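Methylmalonyl-CoA carboxyltransferase 12S subunit (Propionibacterium freudenreichii, PDB 1ON3) catalyses the transfer of the carboxyl group of methylmalonyl-CoA to the biotin of the 1.3S subunit, and forms the hexameric core of transcarboxylase. Local coordinates at residues 321-329 with 496-507; 347-358 with 390-400. One frame throughout, in Å; residues are numbered along the deposited sequence. Where two conformers were deposited one is given.

Overall arrangement
Both contacts belong to the C-terminal carboxyltransferase half, of the ClpP/crotonase clan, and both are largely buried, with centres 19 Å apart. Contact 1 sets the hairpin of strands 316-323 and 326-333 against helix 495-505: a small apolar patch edged by water bridges and one long ion pair, without a direct hydrogen bond. Contact 2, closer to the centre of the chain, packs helices 344-359 and 384-397 almost parallel, with alanines in the middle and direct polar bonds at both ends, where another subunit joins in. Strand 326-333 leads into helix 344-359, and the two contacts meet where Gly329 CA lies 3.5 Å from Phe353 CE2.

Contact 1: 321-329 with 496-507; sequences ARVNGRSVG and RRKIASALEMYA
Val323 presses against Leu503 where a β-hairpin with a type I' turn, running from Val323 to Arg326, meets helix 495-505 in the C-terminal half of the crotonase-like carboxyltransferase fold. The axes of strand 321-323 and helical segment 496-505 cross at -82°, and the side chains of Val323 and Leu503 likewise meet at about a right angle. Leu503 CD1 touches Val323 CB at 3.6 Å and also meets both valine methyls. The chi1 of 178° at Val323 turns CG1 to meet both Leu503 CD1 and Ala500 CB, the latter 3.8 Å from Val323 CG1. Val328 CG1 backs the same leucine methyl from the neighbouring strand.

Asn324, in the turn, lays OD1 against Ala500 CB at 3.3 Å, and a water donates both to this OD1 and to Ala500 O, tying the turn to the helix backbone. Asn324 ND2 donates to Asn269 O. Arg496, extended from CG to NE, passes beside the turn with its guanidinium steeply inclined to the Asn324 amide; Ile299 O, Asp271 O and Asp301 hold that guanidinium.

Farther along the helix, Arg326 reaches out and bends at chi3 (-55°). Its NH1 pairs with Glu262, while Ala507 CB packs 3.6 Å from Arg326 NH2. Glu504 OE1 lies in the guanidinium plane, at its edge, but the ion pair is long, 3.8 Å to Arg326 NH2. A water closes the gap, accepting from Arg326 NH2 at 2.9 Å and donating to Glu504 OE1.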
loop_
_atom_site.group_PDB
_atom_site.type_symbol
_atom_site.label_atom_id
_atom_site.label_comp_id
_atom_site.label_asym_id
_atom_site.label_seq_id
_atom_site.Cartn_x
_atom_site.Cartn_y
_atom_site.Cartn_z
ATOM N N ALA E 321 -26.866 -21.450 4.465
ATOM C CA ALA E 321 -27.616 -22.075 3.393
ATOM C C ALA E 321 -26.965 -21.671 2.099
ATOM O O ALA E 321 -25.903 -21.043 2.092
ATOM C CB ALA E 321 -29.055 -21.605 3.412
ATOM N N ARG E 322 -27.606 -22.019 0.992
ATOM C CA ARG E 322 -27.069 -21.652 -0.297
ATOM C C ARG E 322 -28.152 -21.175 -1.246
ATOM O O ARG E 322 -29.304 -21.628 -1.188
ATOM C CB ARG E 322 -26.328 -22.835 -0.922
ATOM C CG ARG E 322 -24.967 -23.124 -0.282
ATOM C CD ARG E 322 -24.299 -24.312 -0.937
ATOM N NE ARG E 322 -23.093 -24.708 -0.216
ATOM C CZ ARG E 322 -23.026 -25.699 0.665
ATOM N NH1 ARG E 322 -24.100 -26.420 0.954
ATOM N NH2 ARG E 322 -21.870 -25.964 1.260
ATOM N N VAL E 323 -27.784 -20.221 -2.090
ATOM C CA VAL E 323 -28.699 -19.730 -3.106
ATOM C C VAL E 323 -27.900 -19.839 -4.394
ATOM O O VAL E 323 -26.850 -19.217 -4.532
ATOM C CB VAL E 323 -29.130 -18.267 -2.857
ATOM C CG1 VAL E 323 -30.045 -17.807 -4.001
ATOM C CG2 VAL E 323 -29.892 -18.168 -1.523
ATOM N N ASN E 324 -28.389 -20.650 -5.326
ATOM C CA ASN E 324 -27.690 -20.866 -6.591
ATOM C C ASN E 324 -26.271 -21.367 -6.310
ATOM O O ASN E 324 -25.314 -20.985 -6.987
ATOM C CB ASN E 324 -27.638 -19.575 -7.406
ATOM C CG ASN E 324 -29.027 -19.073 -7.817
ATOM O OD1 ASN E 324 -29.212 -17.881 -8.040
ATOM N ND2 ASN E 324 -29.991 -19.982 -7.932
ATOM N N GLY E 325 -26.146 -22.220 -5.294
ATOM C CA GLY E 325 -24.852 -22.787 -4.932
ATOM C C GLY E 325 -23.927 -21.934 -4.086
ATOM O O GLY E 325 -22.904 -22.423 -3.603
ATOM N N ARG E 326 -24.278 -20.667 -3.886
ATOM C CA ARG E 326 -23.443 -19.750 -3.110
ATOM C C ARG E 326 -23.787 -19.778 -1.620
ATOM O O ARG E 326 -24.967 -19.685 -1.250
ATOM C CB ARG E 326 -23.628 -18.314 -3.645
ATOM C CG ARG E 326 -22.815 -17.224 -2.975
ATOM C CD ARG E 326 -23.441 -15.853 -3.260
ATOM N NE ARG E 326 -23.603 -15.593 -4.698
ATOM C CZ ARG E 326 -22.591 -15.305 -5.514
ATOM N NH1 ARG E 326 -21.360 -15.228 -5.031
ATOM N NH2 ARG E 326 -22.799 -15.132 -6.812
ATOM N N SER E 327 -22.762 -19.911 -0.772
ATOM C CA SER E 327 -22.966 -19.900 0.674
ATOM C C SER E 327 -23.513 -18.543 1.096
ATOM O O SER E 327 -23.019 -17.506 0.647
ATOM C CB SER E 327 -21.655 -20.118 1.454
ATOM O OG SER E 327 -21.134 -21.428 1.304
ATOM N N VAL E 328 -24.544 -18.563 1.942
ATOM C CA VAL E 328 -25.124 -17.338 2.495
ATOM C C VAL E 328 -25.457 -17.593 3.965
ATOM O O VAL E 328 -25.636 -18.745 4.388
ATOM C CB VAL E 328 -26.458 -16.891 1.789
ATOM C CG1 VAL E 328 -26.201 -16.589 0.320
ATOM C CG2 VAL E 328 -27.539 -17.953 1.961
ATOM N N GLY E 329 -25.524 -16.516 4.737
ATOM C CA GLY E 329 -25.891 -16.616 6.137
ATOM C C GLY E 329 -27.254 -15.951 6.274
ATOM O O GLY E 329 -27.434 -14.803 5.862
ATOM N N ARG E 496 -37.419 -15.953 -3.620
ATOM C CA ARG E 496 -36.165 -16.602 -4.005
ATOM C C ARG E 496 -35.524 -15.895 -5.196
ATOM O O ARG E 496 -34.330 -15.595 -5.179
ATOM C CB ARG E 496 -36.397 -18.076 -4.328
ATOM C CG ARG E 496 -35.116 -18.861 -4.651
ATOM C CD ARG E 496 -35.427 -20.334 -4.822
ATOM N NE ARG E 496 -34.465 -21.035 -5.673
ATOM C CZ ARG E 496 -33.248 -21.417 -5.299
ATOM N NH1 ARG E 496 -32.808 -21.175 -4.062
ATOM N NH2 ARG E 496 -32.471 -22.055 -6.170
ATOM N N ARG E 497 -36.309 -15.616 -6.234
ATOM C CA ARG E 497 -35.755 -14.923 -7.397
ATOM C C ARG E 497 -35.179 -13.554 -7.037
ATOM O O ARG E 497 -34.082 -13.216 -7.465
ATOM C CB ARG E 497 -36.818 -14.741 -8.489
ATOM C CG ARG E 497 -36.328 -14.005 -9.715
ATOM C CD ARG E 497 -37.304 -14.182 -10.874
ATOM N NE ARG E 497 -38.599 -13.557 -10.623
ATOM C CZ ARG E 497 -38.841 -12.256 -10.760
ATOM N NH1 ARG E 497 -37.878 -11.441 -11.147
ATOM N NH2 ARG E 497 -40.055 -11.771 -10.513
ATOM N N LYS E 498 -35.913 -12.749 -6.273
ATOM C CA LYS E 498 -35.387 -11.431 -5.921
ATOM C C LYS E 498 -34.062 -11.536 -5.136
ATOM O O LYS E 498 -33.119 -10.790 -5.398
ATOM C CB LYS E 498 -36.423 -10.622 -5.133
ATOM C CG LYS E 498 -37.288 -9.684 -6.006
ATOM C CD LYS E 498 -37.983 -10.446 -7.124
ATOM C CE LYS E 498 -38.901 -9.548 -7.960
ATOM N NZ LYS E 498 -38.189 -8.407 -8.633
ATOM N N ILE E 499 -33.986 -12.469 -4.192
ATOM C CA ILE E 499 -32.763 -12.661 -3.406
ATOM C C ILE E 499 -31.626 -13.153 -4.310
ATOM O O ILE E 499 -30.486 -12.687 -4.220
ATOM C CB ILE E 499 -32.995 -13.704 -2.277
ATOM C CG1 ILE E 499 -33.981 -13.147 -1.246
ATOM C CG2 ILE E 499 -31.668 -14.076 -1.615
ATOM C CD1 ILE E 499 -34.424 -14.182 -0.211
ATOM N N ALA E 500 -31.945 -14.087 -5.198
ATOM C CA ALA E 500 -30.937 -14.647 -6.096
ATOM C C ALA E 500 -30.331 -13.609 -7.029
ATOM O O ALA E 500 -29.120 -13.573 -7.218
ATOM C CB ALA E 500 -31.536 -15.793 -6.909
ATOM N N SER E 501 -31.166 -12.757 -7.611
ATOM C CA SER E 501 -30.662 -11.750 -8.535
ATOM C C SER E 501 -29.855 -10.700 -7.799
ATOM O O SER E 501 -28.864 -10.188 -8.319
ATOM C CB SER E 501 -31.834 -11.092 -9.261
ATOM O OG SER E 501 -32.691 -12.083 -9.797
ATOM N N ALA E 502 -30.284 -10.368 -6.589
ATOM C CA ALA E 502 -29.564 -9.377 -5.806
ATOM C C ALA E 502 -28.167 -9.921 -5.496
ATOM O O ALA E 502 -27.166 -9.222 -5.655
ATOM C CB ALA E 502 -30.314 -9.082 -4.519
ATOM N N LEU E 503 -28.108 -11.178 -5.069
ATOM C CA LEU E 503 -26.835 -11.805 -4.735
ATOM C C LEU E 503 -25.927 -11.817 -5.946
ATOM O O LEU E 503 -24.729 -11.542 -5.841
ATOM C CB LEU E 503 -27.066 -13.240 -4.243
ATOM C CG LEU E 503 -27.755 -13.389 -2.880
ATOM C CD1 LEU E 503 -28.193 -14.839 -2.657
ATOM C CD2 LEU E 503 -26.776 -12.954 -1.781
ATOM N N GLU E 504 -26.504 -12.130 -7.103
ATOM C CA GLU E 504 -25.734 -12.183 -8.342
ATOM C C GLU E 504 -25.176 -10.813 -8.720
ATOM O O GLU E 504 -24.017 -10.691 -9.077
ATOM C CB GLU E 504 -26.613 -12.743 -9.476
ATOM C CG GLU E 504 -26.011 -12.691 -10.892
ATOM C CD GLU E 504 -24.642 -13.363 -11.014
ATOM O OE1 GLU E 504 -24.329 -14.276 -10.217
ATOM O OE2 GLU E 504 -23.881 -12.982 -11.927
ATOM N N MET E 505 -25.980 -9.768 -8.625
ATOM C CA MET E 505 -25.460 -8.468 -9.017
ATOM C C MET E 505 -24.425 -7.921 -8.039
ATOM O O MET E 505 -23.494 -7.217 -8.438
ATOM C CB MET E 505 -26.595 -7.465 -9.193
ATOM C CG MET E 505 -26.323 -6.444 -10.296
ATOM S SD MET E 505 -24.749 -5.537 -10.140
ATOM C CE MET E 505 -23.793 -6.339 -11.281
ATOM N N TYR E 506 -24.566 -8.263 -6.762
ATOM C CA TYR E 506 -23.618 -7.780 -5.767
ATOM C C TYR E 506 -22.444 -8.739 -5.518
ATOM O O TYR E 506 -21.650 -8.541 -4.602
ATOM C CB TYR E 506 -24.366 -7.446 -4.464
ATOM C CG TYR E 506 -25.165 -6.157 -4.567
ATOM C CD1 TYR E 506 -24.535 -4.919 -4.464
ATOM C CD2 TYR E 506 -26.536 -6.177 -4.834
ATOM C CE1 TYR E 506 -25.241 -3.736 -4.631
ATOM C CE2 TYR E 506 -27.259 -4.996 -5.007
ATOM C CZ TYR E 506 -26.605 -3.780 -4.904
ATOM O OH TYR E 506 -27.307 -2.602 -5.068
ATOM N N ALA E 507 -22.323 -9.771 -6.345
ATOM C CA ALA E 507 -21.215 -10.707 -6.196
ATOM C C ALA E 507 -19.907 -9.963 -6.440
ATOM O O ALA E 507 -18.840 -10.439 -6.072
ATOM C CB ALA E 507 -21.357 -11.872 -7.182
HETATM O O HOH W 1 -27.579 -15.739 -7.376
HETATM O O HOH W 2 -25.151 -15.795 -8.344
#

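Contact 2: 347-358 with 390-400; sequences SDKAAEFVNFCD and KMLYAYSEATV
Ala351 and Ala394 face each other across a nearly parallel helix pair of the crotonase-like fold, in which helices 344-359 and 384-397 are connected by way of strand 364-370 and the short helix 377-381. The axes of segments 347-358 and 390-397 approach to 8.4 Å at 15°. Val354 CG1 packs 3.5 Å from Ala394 CB, while its CG2 makes a CH-pi contact over one face of the Tyr395 ring, 3.7 Å from the centroid.

Outward along Asp358, CB rests 4.0 Å from Ala398 CB. Its CG, anti to the backbone N (chi1 -175°), lies against Ala398 CA. Asp358 OD1 takes a water that also donates to Glu397 O, and is bound by His518 of a neighbouring subunit. Asp358 OD2 accepts from Thr399 N at 2.8 Å, from above the carboxylate plane. Val400 N makes a longer bond, 3.3 Å to Asp358 OD2, arriving nearly along the C-O axis; Lys517 of that subunit adds a salt bridge. Replacing Asp358 by an alanine is likely to leave the N-H groups of Thr399 and Val400 without this acceptor, and Lys517 without this negative partner.

At the other end, Lys390 starts with CB against Ala351 CB, then runs extended beyond CG to Asp348, with Cys523 O as a second partner of NZ. Lys390 NZ donates to Asp348 OD1 at 2.8 Å in a salt bridge, on the syn side but 21° out of the carboxylate plane.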
loop_
_atom_site.group_PDB
_atom_site.type_symbol
_atom_site.label_atom_id
_atom_site.label_comp_id
_atom_site.label_asym_id
_atom_site.label_seq_id
_atom_site.Cartn_x
_atom_site.Cartn_y
_atom_site.Cartn_z
ATOM N N SER E 347 -29.531 -10.872 20.423
ATOM C CA SER E 347 -28.627 -9.840 19.885
ATOM C C SER E 347 -27.202 -10.395 19.755
ATOM O O SER E 347 -26.518 -10.146 18.748
ATOM C CB SER E 347 -28.617 -8.608 20.803
ATOM O OG SER E 347 -29.892 -7.977 20.811
ATOM N N ASP E 348 -26.753 -11.126 20.779
ATOM C CA ASP E 348 -25.422 -11.737 20.764
ATOM C C ASP E 348 -25.354 -12.787 19.652
ATOM O O ASP E 348 -24.385 -12.844 18.884
ATOM C CB ASP E 348 -25.110 -12.453 22.087
ATOM C CG ASP E 348 -24.679 -11.515 23.205
ATOM O OD1 ASP E 348 -24.134 -10.431 22.936
ATOM O OD2 ASP E 348 -24.850 -11.900 24.376
ATOM N N LYS E 349 -26.377 -13.637 19.599
ATOM C CA LYS E 349 -26.470 -14.709 18.599
ATOM C C LYS E 349 -26.372 -14.144 17.188
ATOM O O LYS E 349 -25.628 -14.650 16.342
ATOM C CB LYS E 349 -27.799 -15.459 18.757
ATOM C CG LYS E 349 -28.024 -16.585 17.751
ATOM C CD LYS E 349 -29.352 -17.291 18.023
ATOM C CE LYS E 349 -29.627 -18.434 17.057
ATOM N NZ LYS E 349 -30.859 -19.220 17.441
ATOM N N ALA E 350 -27.119 -13.079 16.937
ATOM C CA ALA E 350 -27.116 -12.452 15.620
ATOM C C ALA E 350 -25.789 -11.775 15.292
ATOM O O ALA E 350 -25.202 -12.007 14.229
ATOM C CB ALA E 350 -28.265 -11.435 15.524
ATOM N N ALA E 351 -25.315 -10.943 16.210
ATOM C CA ALA E 351 -24.073 -10.193 16.006
ATOM C C ALA E 351 -22.858 -11.072 15.723
ATOM O O ALA E 351 -22.075 -10.773 14.821
ATOM C CB ALA E 351 -23.799 -9.288 17.223
ATOM N N GLU E 352 -22.703 -12.150 16.491
ATOM C CA GLU E 352 -21.565 -13.051 16.303
ATOM C C GLU E 352 -21.626 -13.659 14.899
ATOM O O GLU E 352 -20.618 -13.701 14.192
ATOM C CB GLU E 352 -21.572 -14.185 17.341
ATOM C CG GLU E 352 -20.329 -15.124 17.236
ATOM C CD GLU E 352 -20.445 -16.379 18.104
ATOM O OE1 GLU E 352 -21.504 -17.045 18.073
ATOM O OE2 GLU E 352 -19.473 -16.708 18.811
ATOM N N PHE E 353 -22.811 -14.116 14.501
ATOM C CA PHE E 353 -22.997 -14.730 13.185
ATOM C C PHE E 353 -22.682 -13.720 12.087
ATOM O O PHE E 353 -21.979 -14.036 11.125
ATOM C CB PHE E 353 -24.439 -15.233 13.040
ATOM C CG PHE E 353 -24.687 -16.059 11.800
ATOM C CD1 PHE E 353 -24.112 -17.322 11.659
ATOM C CD2 PHE E 353 -25.538 -15.593 10.791
ATOM C CE1 PHE E 353 -24.386 -18.119 10.531
ATOM C CE2 PHE E 353 -25.816 -16.386 9.657
ATOM C CZ PHE E 353 -25.241 -17.648 9.532
ATOM N N VAL E 354 -23.209 -12.506 12.225
ATOM C CA VAL E 354 -22.965 -11.449 11.247
ATOM C C VAL E 354 -21.464 -11.137 11.135
ATOM O O VAL E 354 -20.938 -11.052 10.033
ATOM C CB VAL E 354 -23.734 -10.156 11.616
ATOM C CG1 VAL E 354 -23.218 -8.963 10.793
ATOM C CG2 VAL E 354 -25.243 -10.356 11.376
ATOM N N ASN E 355 -20.768 -10.978 12.260
ATOM C CA ASN E 355 -19.325 -10.689 12.192
ATOM C C ASN E 355 -18.565 -11.829 11.531
ATOM O O ASN E 355 -17.645 -11.593 10.741
ATOM C CB ASN E 355 -18.728 -10.443 13.583
ATOM C CG ASN E 355 -19.212 -9.149 14.202
ATOM O OD1 ASN E 355 -19.443 -8.162 13.496
ATOM N ND2 ASN E 355 -19.349 -9.136 15.530
ATOM N N PHE E 356 -18.943 -13.066 11.834
ATOM C CA PHE E 356 -18.248 -14.197 11.225
ATOM C C PHE E 356 -18.431 -14.217 9.701
ATOM O O PHE E 356 -17.463 -14.341 8.952
ATOM C CB PHE E 356 -18.750 -15.534 11.779
ATOM C CG PHE E 356 -18.111 -16.712 11.117
ATOM C CD1 PHE E 356 -16.823 -17.115 11.483
ATOM C CD2 PHE E 356 -18.732 -17.333 10.029
ATOM C CE1 PHE E 356 -16.159 -18.115 10.764
ATOM C CE2 PHE E 356 -18.079 -18.322 9.308
ATOM C CZ PHE E 356 -16.786 -18.712 9.677
ATOM N N CYS E 357 -19.681 -14.119 9.253
ATOM C CA CYS E 357 -19.974 -14.137 7.823
ATOM C C CYS E 357 -19.218 -13.022 7.136
ATOM O O CYS E 357 -18.628 -13.236 6.076
ATOM C CB CYS E 357 -21.482 -14.001 7.565
ATOM S SG CYS E 357 -22.429 -15.500 7.990
ATOM N N ASP E 358 -19.207 -11.840 7.747
ATOM C CA ASP E 358 -18.488 -10.726 7.152
ATOM C C ASP E 358 -17.001 -11.053 7.022
ATOM O O ASP E 358 -16.400 -10.801 5.980
ATOM C CB ASP E 358 -18.656 -9.446 7.980
ATOM C CG ASP E 358 -18.015 -8.239 7.315
ATOM O OD1 ASP E 358 -17.228 -7.537 7.983
ATOM O OD2 ASP E 358 -18.293 -7.993 6.115
ATOM N N LYS E 390 -24.799 -4.388 19.505
ATOM C CA LYS E 390 -23.914 -5.286 18.776
ATOM C C LYS E 390 -24.454 -5.600 17.388
ATOM O O LYS E 390 -23.688 -5.763 16.454
ATOM C CB LYS E 390 -23.723 -6.589 19.542
ATOM C CG LYS E 390 -22.996 -6.408 20.864
ATOM C CD LYS E 390 -22.866 -7.718 21.627
ATOM C CE LYS E 390 -22.239 -7.454 23.010
ATOM N NZ LYS E 390 -22.089 -8.711 23.814
ATOM N N MET E 391 -25.772 -5.709 17.252
ATOM C CA MET E 391 -26.347 -5.989 15.933
ATOM C C MET E 391 -26.156 -4.788 15.010
ATOM O O MET E 391 -25.774 -4.937 13.848
ATOM C CB MET E 391 -27.839 -6.315 16.058
ATOM C CG MET E 391 -28.100 -7.666 16.695
ATOM S SD MET E 391 -29.852 -8.046 16.837
ATOM C CE MET E 391 -30.304 -8.342 15.116
ATOM N N LEU E 392 -26.443 -3.590 15.523
ATOM C CA LEU E 392 -26.260 -2.382 14.733
ATOM C C LEU E 392 -24.788 -2.261 14.360
ATOM O O LEU E 392 -24.445 -1.892 13.237
ATOM C CB LEU E 392 -26.685 -1.157 15.538
ATOM C CG LEU E 392 -28.148 -1.210 15.972
ATOM C CD1 LEU E 392 -28.407 -0.161 17.058
ATOM C CD2 LEU E 392 -29.032 -1.005 14.744
ATOM N N TYR E 393 -23.913 -2.572 15.310
ATOM C CA TYR E 393 -22.491 -2.477 15.042
ATOM C C TYR E 393 -22.059 -3.468 13.963
ATOM O O TYR E 393 -21.439 -3.072 12.967
ATOM C CB TYR E 393 -21.678 -2.739 16.307
ATOM C CG TYR E 393 -20.212 -2.461 16.099
ATOM C CD1 TYR E 393 -19.650 -1.253 16.486
ATOM C CD2 TYR E 393 -19.398 -3.390 15.448
ATOM C CE1 TYR E 393 -18.306 -0.962 16.233
ATOM C CE2 TYR E 393 -18.063 -3.111 15.182
ATOM C CZ TYR E 393 -17.524 -1.898 15.578
ATOM O OH TYR E 393 -16.202 -1.632 15.301
ATOM N N ALA E 394 -22.369 -4.747 14.176
ATOM C CA ALA E 394 -21.975 -5.793 13.237
ATOM C C ALA E 394 -22.462 -5.530 11.819
ATOM O O ALA E 394 -21.691 -5.626 10.867
ATOM C CB ALA E 394 -22.470 -7.162 13.718
ATOM N N TYR E 395 -23.740 -5.202 11.661
ATOM C CA TYR E 395 -24.244 -4.928 10.317
ATOM C C TYR E 395 -23.625 -3.666 9.703
ATOM O O TYR E 395 -23.227 -3.678 8.534
ATOM C CB TYR E 395 -25.770 -4.814 10.339
ATOM C CG TYR E 395 -26.474 -6.149 10.252
ATOM C CD1 TYR E 395 -27.371 -6.546 11.235
ATOM C CD2 TYR E 395 -26.256 -7.004 9.169
ATOM C CE1 TYR E 395 -28.040 -7.758 11.150
ATOM C CE2 TYR E 395 -26.926 -8.225 9.073
ATOM C CZ TYR E 395 -27.814 -8.591 10.070
ATOM O OH TYR E 395 -28.478 -9.789 9.998
ATOM N N SER E 396 -23.524 -2.582 10.478
ATOM C CA SER E 396 -22.943 -1.334 9.954
ATOM C C SER E 396 -21.480 -1.492 9.528
ATOM O O SER E 396 -21.015 -0.810 8.632
ATOM C CB SER E 396 -23.040 -0.195 10.986
ATOM O OG SER E 396 -24.387 0.045 11.369
ATOM N N GLU E 397 -20.752 -2.385 10.186
ATOM C CA GLU E 397 -19.350 -2.611 9.848
ATOM C C GLU E 397 -19.216 -3.598 8.679
ATOM O O GLU E 397 -18.243 -3.562 7.930
ATOM C CB GLU E 397 -18.606 -3.179 11.060
ATOM C CG GLU E 397 -17.120 -3.409 10.830
ATOM C CD GLU E 397 -16.332 -2.116 10.686
ATOM O OE1 GLU E 397 -15.138 -2.187 10.331
ATOM O OE2 GLU E 397 -16.897 -1.029 10.933
ATOM N N ALA E 398 -20.186 -4.488 8.542
ATOM C CA ALA E 398 -20.109 -5.501 7.494
ATOM C C ALA E 398 -20.048 -4.919 6.087
ATOM O O ALA E 398 -20.749 -3.951 5.774
ATOM C CB ALA E 398 -21.286 -6.483 7.620
ATOM N N THR E 399 -19.203 -5.517 5.244
ATOM C CA THR E 399 -19.056 -5.068 3.862
ATOM C C THR E 399 -19.473 -6.135 2.835
ATOM O O THR E 399 -19.454 -5.886 1.624
ATOM C CB THR E 399 -17.604 -4.600 3.572
ATOM O OG1 THR E 399 -16.694 -5.664 3.867
ATOM C CG2 THR E 399 -17.250 -3.371 4.432
ATOM N N VAL E 400 -19.846 -7.322 3.304
ATOM C CA VAL E 400 -20.301 -8.355 2.378
ATOM C C VAL E 400 -21.671 -7.902 1.871
ATOM O O VAL E 400 -22.263 -6.967 2.418
ATOM C CB VAL E 400 -20.511 -9.738 3.070
ATOM C CG1 VAL E 400 -19.169 -10.357 3.469
ATOM C CG2 VAL E 400 -21.407 -9.579 4.306
HETATM O O HOH W 3 -19.227 -7.133 10.836
HETATM O O HOH W 4 -16.182 -5.257 7.294
#